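GH3 beta-N-acetylglucosaminidase (Paenibacillaceae, PDB 6K5J) probably releases terminal N-acetylglucosamine from beta-linked sugar chains by hydrolysis, as a family 3 glycoside hydrolase. Local coordinates at residues 190-194 against 195-199; 286-290 against 291-295. All blocks are in the same frame, centred on the assembly; numbering follows the deposited sequence.

Each interaction is a local contact within its own unbroken stretch of chain in the family 3 N-terminal domain, and they hold different elements. Interaction 1 is a partly buried loop after strand 178-184, beside the bound sugar. Interaction 2 is buried, at the end of helix 281-291, just before strand 296-298. Their centres lie 21 Å apart and the nearest atoms about 11 Å, with no touch between them. The chemistry differs with the place. In 190-199 a carboxylate and a carbonyl of one aspartate organise the turn, and a histidine reaches the sugar. In 286-295 mostly backbone bonds end a helix, with a contact between two alanine side chains beside them.

Interaction 1 of 2, residues 190-194 against 195-199; sequences TGEDS and HHALP. With NAG (2-acetamido-2-deoxy-beta-D-glucopyranose), chain B.
Asp-193 and His-195 form the main polar pair. Asp-193 OD1 takes two hydrogen bonds from His-195. One comes from the ring: His-195 ND1 lies 2.7 Å from Asp-193 OD1, on its syn lone pair, and the oxygen sits in the plane of the ring. The other comes from His-195 N, also 2.7 Å from Asp-193 OD1, which meets it from above the carboxylate plane. This second bond makes an Asx turn. The carboxylate and the ring stand 86° apart. With chi1 at -179°, Asp-193 CG lies beside its own carbonyl carbon, where OD1 can reach both donors. Ser-194 OG and Thr-190 OG1 both bond to His-187.

The turn lies in a loop after strand 178-184. The sequence from Lys-182 and His-183 to Asp-193, Ser-194 and His-195 is the signature of family 3 beta-N-acetylglucosaminidases, and it includes this Asp-His pair. His-195 NE2 lies 2.7 Å from the sugar's O1; Lys-182, His-183 and Asp-268 are hydrogen-bonded to the sugar. A leucine in place of Asp-193 would probably leave the His-195 ring without its ND1 partner and free it to turn.

Backbone bonds continue the turn. Asp-193 O accepts from His-196 N at 3.0 Å and from Ala-197 N at 2.9 Å.

The Pro-199 ring packs against side chains and backbone. Its CB is 3.9 Å from Thr-190 CG2 and equally near Glu-192 CB. Its CG lies 3.5 Å from the backbone at Glu-192 O.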
# COMPACT_ATOMS: atom_id res chain seq x y z
N THR A 190 15.67 -1.74 -0.54
CA THR A 190 16.18 -0.80 0.46
C THR A 190 16.14 -1.40 1.85
O THR A 190 15.13 -1.98 2.27
CB THR A 190 15.37 0.50 0.46
OG1 THR A 190 13.98 0.22 0.73
CG2 THR A 190 15.51 1.24 -0.87
N GLY A 191 17.24 -1.25 2.59
CA GLY A 191 17.22 -1.51 4.01
C GLY A 191 16.78 -0.33 4.85
O GLY A 191 16.64 -0.46 6.08
N GLU A 192 16.55 0.82 4.23
CA GLU A 192 16.12 2.01 4.93
C GLU A 192 14.80 2.52 4.36
O GLU A 192 14.44 2.23 3.22
CB GLU A 192 17.18 3.11 4.85
CG GLU A 192 18.44 2.77 5.61
CD GLU A 192 19.35 3.97 5.73
OE1 GLU A 192 20.07 4.25 4.74
OE2 GLU A 192 19.32 4.64 6.78
N ASP A 193 14.09 3.28 5.18
CA ASP A 193 12.74 3.74 4.88
C ASP A 193 12.81 5.19 4.45
O ASP A 193 13.32 6.04 5.19
CB ASP A 193 11.85 3.57 6.12
CG ASP A 193 10.41 3.99 5.89
OD1 ASP A 193 10.10 4.61 4.85
OD2 ASP A 193 9.57 3.70 6.78
N SER A 194 12.30 5.49 3.25
CA SER A 194 12.35 6.86 2.75
C SER A 194 11.42 7.80 3.51
O SER A 194 11.49 9.02 3.30
CB SER A 194 12.03 6.89 1.24
OG SER A 194 10.91 6.07 0.91
N HIS A 195 10.54 7.28 4.38
CA HIS A 195 9.82 8.16 5.30
C HIS A 195 10.76 8.87 6.26
O HIS A 195 10.48 10.00 6.69
CB HIS A 195 8.78 7.39 6.12
CG HIS A 195 7.62 6.87 5.33
ND1 HIS A 195 7.64 5.65 4.70
CD2 HIS A 195 6.38 7.38 5.12
CE1 HIS A 195 6.48 5.44 4.11
NE2 HIS A 195 5.70 6.48 4.35
N HIS A 196 11.87 8.22 6.62
CA HIS A 196 12.71 8.67 7.72
C HIS A 196 14.13 9.01 7.32
O HIS A 196 14.80 9.73 8.06
CB HIS A 196 12.78 7.59 8.82
CG HIS A 196 11.44 7.13 9.28
ND1 HIS A 196 10.47 8.01 9.72
CD2 HIS A 196 10.89 5.89 9.35
CE1 HIS A 196 9.38 7.33 10.05
NE2 HIS A 196 9.61 6.04 9.83
N ALA A 197 14.61 8.50 6.18
CA ALA A 197 15.99 8.66 5.76
C ALA A 197 16.01 8.74 4.24
O ALA A 197 14.97 8.64 3.58
CB ALA A 197 16.85 7.50 6.28
N LEU A 198 17.21 8.93 3.68
CA LEU A 198 17.43 8.93 2.24
C LEU A 198 18.12 7.62 1.86
O LEU A 198 19.36 7.52 1.93
CB LEU A 198 18.28 10.13 1.83
CG LEU A 198 18.55 10.36 0.35
CD1 LEU A 198 17.25 10.49 -0.44
CD2 LEU A 198 19.40 11.62 0.18
N PRO A 199 17.38 6.59 1.47
CA PRO A 199 17.99 5.28 1.22
C PRO A 199 18.75 5.28 -0.10
O PRO A 199 18.54 6.11 -0.98
CB PRO A 199 16.78 4.33 1.15
CG PRO A 199 15.58 5.15 1.64
CD PRO A 199 15.92 6.56 1.28
C1 NAG B . 4.31 7.77 0.86
C2 NAG B . 4.33 6.29 0.40
C3 NAG B . 3.49 6.09 -0.88
C4 NAG B . 2.12 6.74 -0.75
C5 NAG B . 2.29 8.20 -0.37
C6 NAG B . 0.99 8.95 -0.21
C7 NAG B . 6.23 4.73 0.64
C8 NAG B . 7.66 4.47 0.26
N2 NAG B . 5.70 5.86 0.16
O1 NAG B . 4.82 7.82 2.15
O3 NAG B . 3.33 4.70 -1.15
O4 NAG B . 1.41 6.65 -1.98
O5 NAG B . 2.96 8.25 0.90
O6 NAG B . 0.28 8.52 0.95
O7 NAG B . 5.58 3.94 1.32

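Interaction 2 of 2, residues 286-290 against 291-295; sequences VQAVE and AGADL
Ala-288 and Ala-293 meet where helix 281-291 ends. Ala-293 N gives a hydrogen bond of 3.0 Å to Ala-288 O. Gly-292 N gives one to Val-289 O, also 3.0 Å, coming from well above the carbonyl plane. These two bonds, reaching back into the last turn, make a Schellman motif. Gly-292 N has a second, weak bond to Ala-288 O. Gly-292 has a phi of 133°, and there a side chain would jam against the carbonyl oxygen of Ala-291. Just before it, Ala-291 N still makes the i to i-4 helix bond, 2.9 Å to Gln-287 O.

The side chains here are small. Ala-288 CB and Ala-293 CB are 4.3 Å apart, the apolar contact that goes with this motif. Ala-293 CB also sits 3.4 Å from Ala-288 O. Ala-291 CB lies at the same distance from Gln-287 O. Val-289 has a chi1 of 169°. This puts CG2 beside its backbone N, where it comes to 4.1 Å from Ala-293 O.

Strands 264-266 and 296-298 flank the helix in sequence, so the motif turns the chain from helix to strand in the barrel. Arg-325 bonds to Val-289 O, and Arg-256 to Gly-292 O. Asp-294 forms salt bridges with Arg-256 and Arg-332.

The carbonyls of Gln-287, Ala-288 and Val-289 therefore all have donors at this buried helix end. Arg-325, on Val-289 O, is likely to offset the negative end of the helix dipole. Arg-256, shared with Asp-294, probably does so only in part.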
# COMPACT_ATOMS: atom_id res chain seq x y z
N VAL A 286 9.90 22.29 -7.15
CA VAL A 286 10.54 22.84 -8.35
C VAL A 286 11.48 21.82 -8.96
O VAL A 286 11.48 21.57 -10.17
CB VAL A 286 11.27 24.16 -8.01
CG1 VAL A 286 12.06 24.66 -9.22
CG2 VAL A 286 10.28 25.20 -7.54
N GLN A 287 12.31 21.19 -8.12
CA GLN A 287 13.29 20.25 -8.64
C GLN A 287 12.64 19.00 -9.20
O GLN A 287 13.16 18.40 -10.16
CB GLN A 287 14.29 19.88 -7.55
CG GLN A 287 15.42 20.88 -7.42
CD GLN A 287 16.31 20.59 -6.24
OE1 GLN A 287 16.31 21.32 -5.24
NE2 GLN A 287 17.09 19.52 -6.34
N ALA A 288 11.50 18.59 -8.64
CA ALA A 288 10.77 17.44 -9.18
C ALA A 288 10.24 17.72 -10.59
O ALA A 288 10.34 16.87 -11.48
CB ALA A 288 9.62 17.06 -8.25
N VAL A 289 9.67 18.90 -10.81
CA VAL A 289 9.22 19.24 -12.15
C VAL A 289 10.41 19.31 -13.10
O VAL A 289 10.37 18.77 -14.21
CB VAL A 289 8.42 20.56 -12.15
CG1 VAL A 289 8.19 21.03 -13.58
CG2 VAL A 289 7.09 20.38 -11.41
N GLU A 290 11.51 19.92 -12.66
CA GLU A 290 12.69 20.00 -13.51
C GLU A 290 13.21 18.61 -13.85
O GLU A 290 13.70 18.39 -14.97
CB GLU A 290 13.78 20.82 -12.81
CG GLU A 290 13.46 22.31 -12.75
CD GLU A 290 14.58 23.11 -12.09
OE1 GLU A 290 14.95 22.76 -10.95
OE2 GLU A 290 15.11 24.05 -12.73
N ALA A 291 13.11 17.67 -12.92
CA ALA A 291 13.57 16.31 -13.19
C ALA A 291 12.67 15.56 -14.16
O ALA A 291 13.14 14.61 -14.79
CB ALA A 291 13.69 15.53 -11.87
N GLY A 292 11.40 15.96 -14.29
CA GLY A 292 10.51 15.32 -15.23
C GLY A 292 9.13 14.94 -14.70
O GLY A 292 8.30 14.44 -15.46
N ALA A 293 8.87 15.19 -13.42
CA ALA A 293 7.57 14.84 -12.83
C ALA A 293 6.47 15.79 -13.30
O ALA A 293 6.72 16.96 -13.60
CB ALA A 293 7.64 14.85 -11.30
N ASP A 294 5.24 15.28 -13.32
CA ASP A 294 4.07 16.07 -13.67
C ASP A 294 3.24 16.48 -12.48
O ASP A 294 2.63 17.55 -12.50
CB ASP A 294 3.14 15.29 -14.61
CG ASP A 294 3.86 14.75 -15.81
OD1 ASP A 294 4.45 15.57 -16.54
OD2 ASP A 294 3.84 13.52 -16.00
N LEU A 295 3.14 15.62 -11.47
CA LEU A 295 2.19 15.80 -10.39
C LEU A 295 2.94 15.76 -9.07
O LEU A 295 3.56 14.74 -8.74
CB LEU A 295 1.09 14.74 -10.44
CG LEU A 295 -0.10 14.96 -9.49
CD1 LEU A 295 -0.79 16.32 -9.74
CD2 LEU A 295 -1.10 13.81 -9.61